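Local coordinates for protein HepC.19480.a.B1 (Helicobacter pylori, PDB 6MTZ) that is of unknown function but probably acts as a metal-dependent phosphoesterase of the DHH family, at residues Gln99-Ile105 / Trp116-Thr121. Sequence-based numbering, arbitrary orientation.
Sequences QLLDHHI and WYFLDT
Strands 95-102 and 117-119 pair in parallel, L100 beside Y117 and D102 beside L119, to form the last beta-alpha-beta unit at one edge of the five-stranded sheet; helix 108-111 makes the crossover. Four backbone hydrogen bonds alternate between them: L100 N to W116 O (2.9 Å), F118 N to L100 O (2.9 Å), D102 N to F118 O (3.0 Å) and D120 N to D102 O (3.0 Å). L100 O is gripped twice, because the NE2 of Q99 folds back to it (3.1 Å) from the face of its carbonyl plane opposite F118 N. CD2 of L100 sits over the centre of the Y117 ring, 3.5 Å from the centroid, a CH-pi contact; with CG anti to the backbone N in both (chi1 -173° in L100, -168° in Y117), these bridge partners on one face lie side by side, pointing the same way. The CB of L100 also meets the edge of the W116 indole. On the opposite face of the sheet, CD2 of L101 touches CD2 of F118, and both lean on helix 125-136. D102 ends the strand, and with H103 and H104 after it spells the D-H-H signature of DHH phosphoesterases, which in relatives lines the metal site. D102 holds H104 twice, OD1 taking ND1 through its syn lone pair (2.8 Å) and OD2 the backbone N (3.1 Å) in an Asx turn. With D102 fixed by backbone hydrogen bonds on both its N and O, the pairing probably sets where this signature leaves the sheet.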
ATOM      1  N   GLN A  99       2.025 -20.462  -4.588  1.00 35.21           N
ATOM      2  CA  GLN A  99       0.725 -20.819  -4.037  1.00 33.55           C
ATOM      3  C   GLN A  99      -0.176 -19.594  -4.067  1.00 39.58           C
ATOM      4  O   GLN A  99       0.145 -18.568  -3.454  1.00 36.24           O
ATOM      5  CB  GLN A  99       0.860 -21.352  -2.610  1.00 29.42           C
ATOM      6  CG  GLN A  99      -0.446 -21.816  -1.998  1.00 28.04           C
ATOM      7  CD  GLN A  99      -1.040 -22.970  -2.770  1.00 40.02           C
ATOM      8  OE1 GLN A  99      -0.507 -24.079  -2.746  1.00 40.74           O
ATOM      9  NE2 GLN A  99      -2.145 -22.714  -3.475  1.00 36.44           N
ATOM     10  N   LEU A 100      -1.291 -19.698  -4.780  1.00 27.51           N
ATOM     11  CA  LEU A 100      -2.315 -18.660  -4.788  1.00 34.73           C
ATOM     12  C   LEU A 100      -3.492 -19.141  -3.952  1.00 31.72           C
ATOM     13  O   LEU A 100      -3.968 -20.267  -4.139  1.00 28.04           O
ATOM     14  CB  LEU A 100      -2.766 -18.314  -6.214  1.00 39.21           C
ATOM     15  CG  LEU A 100      -3.720 -17.101  -6.329  1.00 37.22           C
ATOM     16  CD1 LEU A 100      -3.430 -16.237  -7.548  1.00 33.74           C
ATOM     17  CD2 LEU A 100      -5.202 -17.502  -6.325  1.00 31.58           C
ATOM     18  N   LEU A 101      -3.951 -18.286  -3.037  1.00 30.57           N
ATOM     19  CA  LEU A 101      -5.073 -18.565  -2.146  1.00 33.23           C
ATOM     20  C   LEU A 101      -6.104 -17.463  -2.312  1.00 33.73           C
ATOM     21  O   LEU A 101      -5.779 -16.289  -2.118  1.00 32.84           O
ATOM     22  CB  LEU A 101      -4.615 -18.621  -0.686  1.00 26.80           C
ATOM     23  CG  LEU A 101      -3.480 -19.606  -0.430  1.00 38.80           C
ATOM     24  CD1 LEU A 101      -2.921 -19.420   0.967  1.00 36.48           C
ATOM     25  CD2 LEU A 101      -3.937 -21.062  -0.668  1.00 35.31           C
ATOM     26  N   ASP A 102      -7.345 -17.826  -2.642  1.00 30.36           N
ATOM     27  CA  ASP A 102      -8.362 -16.806  -2.878  1.00 41.72           C
ATOM     28  C   ASP A 102      -9.752 -17.412  -2.726  1.00 41.03           C
ATOM     29  O   ASP A 102      -9.924 -18.635  -2.703  1.00 35.36           O
ATOM     30  CB  ASP A 102      -8.207 -16.153  -4.261  1.00 47.94           C
ATOM     31  CG  ASP A 102      -9.224 -15.038  -4.492  1.00 45.12           C
ATOM     32  OD1 ASP A 102      -9.396 -14.221  -3.568  1.00 34.54           O
ATOM     33  OD2 ASP A 102      -9.876 -15.002  -5.559  1.00 37.90           O
ATOM     34  N   HIS A 103     -10.754 -16.524  -2.651  1.00 37.14           N
ATOM     35  CA  HIS A 103     -12.135 -16.915  -2.410  1.00 40.90           C
ATOM     36  C   HIS A 103     -13.137 -16.272  -3.371  1.00 37.16           C
ATOM     37  O   HIS A 103     -14.343 -16.338  -3.112  1.00 35.94           O
ATOM     38  CB  HIS A 103     -12.514 -16.585  -0.961  1.00 39.67           C
ATOM     39  CG  HIS A 103     -12.702 -15.122  -0.696  1.00 45.20           C
ATOM     40  ND1 HIS A 103     -13.887 -14.464  -0.949  1.00 50.12           N
ATOM     41  CD2 HIS A 103     -11.861 -14.195  -0.183  1.00 43.29           C
ATOM     42  CE1 HIS A 103     -13.762 -13.192  -0.615  1.00 45.88           C
ATOM     43  NE2 HIS A 103     -12.543 -13.004  -0.143  1.00 42.39           N
ATOM     44  N   HIS A 104     -12.684 -15.672  -4.475  1.00 43.00           N
ATOM     45  CA  HIS A 104     -13.548 -14.929  -5.392  1.00 32.36           C
ATOM     46  C   HIS A 104     -14.013 -15.839  -6.527  1.00 44.37           C
ATOM     47  O   HIS A 104     -13.193 -16.325  -7.312  1.00 41.00           O
ATOM     48  CB  HIS A 104     -12.814 -13.709  -5.964  1.00 34.42           C
ATOM     49  CG  HIS A 104     -12.613 -12.590  -4.985  1.00 42.99           C
ATOM     50  ND1 HIS A 104     -11.523 -12.520  -4.144  1.00 42.46           N
ATOM     51  CD2 HIS A 104     -13.350 -11.480  -4.737  1.00 43.49           C
ATOM     52  CE1 HIS A 104     -11.606 -11.424  -3.408  1.00 35.58           C
ATOM     53  NE2 HIS A 104     -12.703 -10.775  -3.749  1.00 37.90           N
ATOM     54  N   ILE A 105     -15.331 -16.028  -6.639  1.00 45.60           N
ATOM     55  CA  ILE A 105     -15.891 -16.932  -7.639  1.00 51.33           C
ATOM     56  C   ILE A 105     -15.562 -16.497  -9.067  1.00 58.76           C
ATOM     57  O   ILE A 105     -15.637 -17.315  -9.988  1.00 62.71           O
ATOM     58  CB  ILE A 105     -17.419 -17.068  -7.442  1.00 52.36           C
ATOM     59  CG1 ILE A 105     -17.960 -18.282  -8.190  1.00 52.61           C
ATOM     60  CG2 ILE A 105     -18.140 -15.828  -7.941  1.00 55.38           C
ATOM     61  CD1 ILE A 105     -17.296 -19.590  -7.805  1.00 68.45           C
ATOM     62  N   TRP A 116      -1.511 -24.760  -8.746  1.00 36.52           N
ATOM     63  CA  TRP A 116      -1.088 -23.839  -7.699  1.00 34.49           C
ATOM     64  C   TRP A 116      -2.137 -22.785  -7.380  1.00 40.18           C
ATOM     65  O   TRP A 116      -1.918 -21.983  -6.467  1.00 32.27           O
ATOM     66  CB  TRP A 116       0.217 -23.122  -8.091  1.00 31.57           C
ATOM     67  CG  TRP A 116       0.200 -22.521  -9.486  1.00 40.03           C
ATOM     68  CD1 TRP A 116       0.650 -23.110 -10.635  1.00 38.88           C
ATOM     69  CD2 TRP A 116      -0.290 -21.227  -9.867  1.00 45.73           C
ATOM     70  NE1 TRP A 116       0.469 -22.267 -11.704  1.00 47.99           N
ATOM     71  CE2 TRP A 116      -0.101 -21.103 -11.262  1.00 46.56           C
ATOM     72  CE3 TRP A 116      -0.866 -20.160  -9.167  1.00 46.04           C
ATOM     73  CZ2 TRP A 116      -0.477 -19.962 -11.968  1.00 44.46           C
ATOM     74  CZ3 TRP A 116      -1.238 -19.025  -9.872  1.00 33.36           C
ATOM     75  CH2 TRP A 116      -1.037 -18.932 -11.251  1.00 40.97           C
ATOM     76  N   TYR A 117      -3.253 -22.753  -8.109  1.00 39.34           N
ATOM     77  CA  TYR A 117      -4.276 -21.725  -7.933  1.00 40.13           C
ATOM     78  C   TYR A 117      -5.432 -22.347  -7.153  1.00 38.33           C
ATOM     79  O   TYR A 117      -6.152 -23.206  -7.675  1.00 39.13           O
ATOM     80  CB  TYR A 117      -4.715 -21.195  -9.295  1.00 42.55           C
ATOM     81  CG  TYR A 117      -5.558 -19.931  -9.323  1.00 42.99           C
ATOM     82  CD1 TYR A 117      -6.759 -19.847  -8.626  1.00 42.83           C
ATOM     83  CD2 TYR A 117      -5.181 -18.846 -10.108  1.00 41.59           C
ATOM     84  CE1 TYR A 117      -7.546 -18.712  -8.684  1.00 45.04           C
ATOM     85  CE2 TYR A 117      -5.959 -17.692 -10.160  1.00 46.63           C
ATOM     86  CZ  TYR A 117      -7.140 -17.636  -9.449  1.00 42.21           C
ATOM     87  OH  TYR A 117      -7.931 -16.513  -9.502  1.00 39.08           O
ATOM     88  N   PHE A 118      -5.593 -21.930  -5.897  1.00 36.46           N
ATOM     89  CA  PHE A 118      -6.548 -22.537  -4.975  1.00 42.54           C
ATOM     90  C   PHE A 118      -7.687 -21.573  -4.666  1.00 34.90           C
ATOM     91  O   PHE A 118      -7.454 -20.468  -4.161  1.00 34.79           O
ATOM     92  CB  PHE A 118      -5.867 -22.971  -3.668  1.00 38.80           C
ATOM     93  CG  PHE A 118      -6.832 -23.504  -2.647  1.00 32.05           C
ATOM     94  CD1 PHE A 118      -7.310 -24.801  -2.739  1.00 49.23           C
ATOM     95  CD2 PHE A 118      -7.289 -22.703  -1.622  1.00 37.58           C
ATOM     96  CE1 PHE A 118      -8.211 -25.287  -1.819  1.00 45.47           C
ATOM     97  CE2 PHE A 118      -8.191 -23.183  -0.703  1.00 37.00           C
ATOM     98  CZ  PHE A 118      -8.653 -24.473  -0.802  1.00 35.18           C
ATOM     99  N   LEU A 119      -8.916 -22.022  -4.907  1.00 33.53           N
ATOM    100  CA  LEU A 119     -10.119 -21.224  -4.690  1.00 44.25           C
ATOM    101  C   LEU A 119     -11.033 -21.925  -3.684  1.00 37.55           C
ATOM    102  O   LEU A 119     -11.412 -23.080  -3.888  1.00 37.58           O
ATOM    103  CB  LEU A 119     -10.847 -20.992  -6.022  1.00 34.63           C
ATOM    104  CG  LEU A 119     -12.216 -20.318  -5.971  1.00 39.66           C
ATOM    105  CD1 LEU A 119     -12.117 -19.022  -5.204  1.00 41.47           C
ATOM    106  CD2 LEU A 119     -12.736 -20.054  -7.380  1.00 36.47           C
ATOM    107  N   ASP A 120     -11.374 -21.233  -2.597  1.00 37.20           N
ATOM    108  CA  ASP A 120     -12.430 -21.682  -1.690  1.00 38.28           C
ATOM    109  C   ASP A 120     -13.311 -20.480  -1.376  1.00 42.87           C
ATOM    110  O   ASP A 120     -12.891 -19.567  -0.660  1.00 29.91           O
ATOM    111  CB  ASP A 120     -11.851 -22.296  -0.411  1.00 46.62           C
ATOM    112  CG  ASP A 120     -12.931 -22.744   0.579  1.00 47.84           C
ATOM    113  OD1 ASP A 120     -14.141 -22.630   0.270  1.00 45.29           O
ATOM    114  OD2 ASP A 120     -12.569 -23.214   1.682  1.00 45.92           O
ATOM    115  N   THR A 121     -14.538 -20.482  -1.899  1.00 37.20           N
ATOM    116  CA  THR A 121     -15.417 -19.325  -1.760  1.00 35.05           C
ATOM    117  C   THR A 121     -16.067 -19.230  -0.388  1.00 35.96           C
ATOM    118  O   THR A 121     -16.769 -18.249  -0.119  1.00 36.19           O
ATOM    119  CB  THR A 121     -16.516 -19.356  -2.833  1.00 44.65           C
ATOM    120  OG1 THR A 121     -17.386 -20.475  -2.599  1.00 45.94           O
ATOM    121  CG2 THR A 121     -15.909 -19.476  -4.224  1.00 47.31           C
TER
HETATM  122  O   HOH W   1     -16.259 -15.955  -0.900  1.00 53.89           O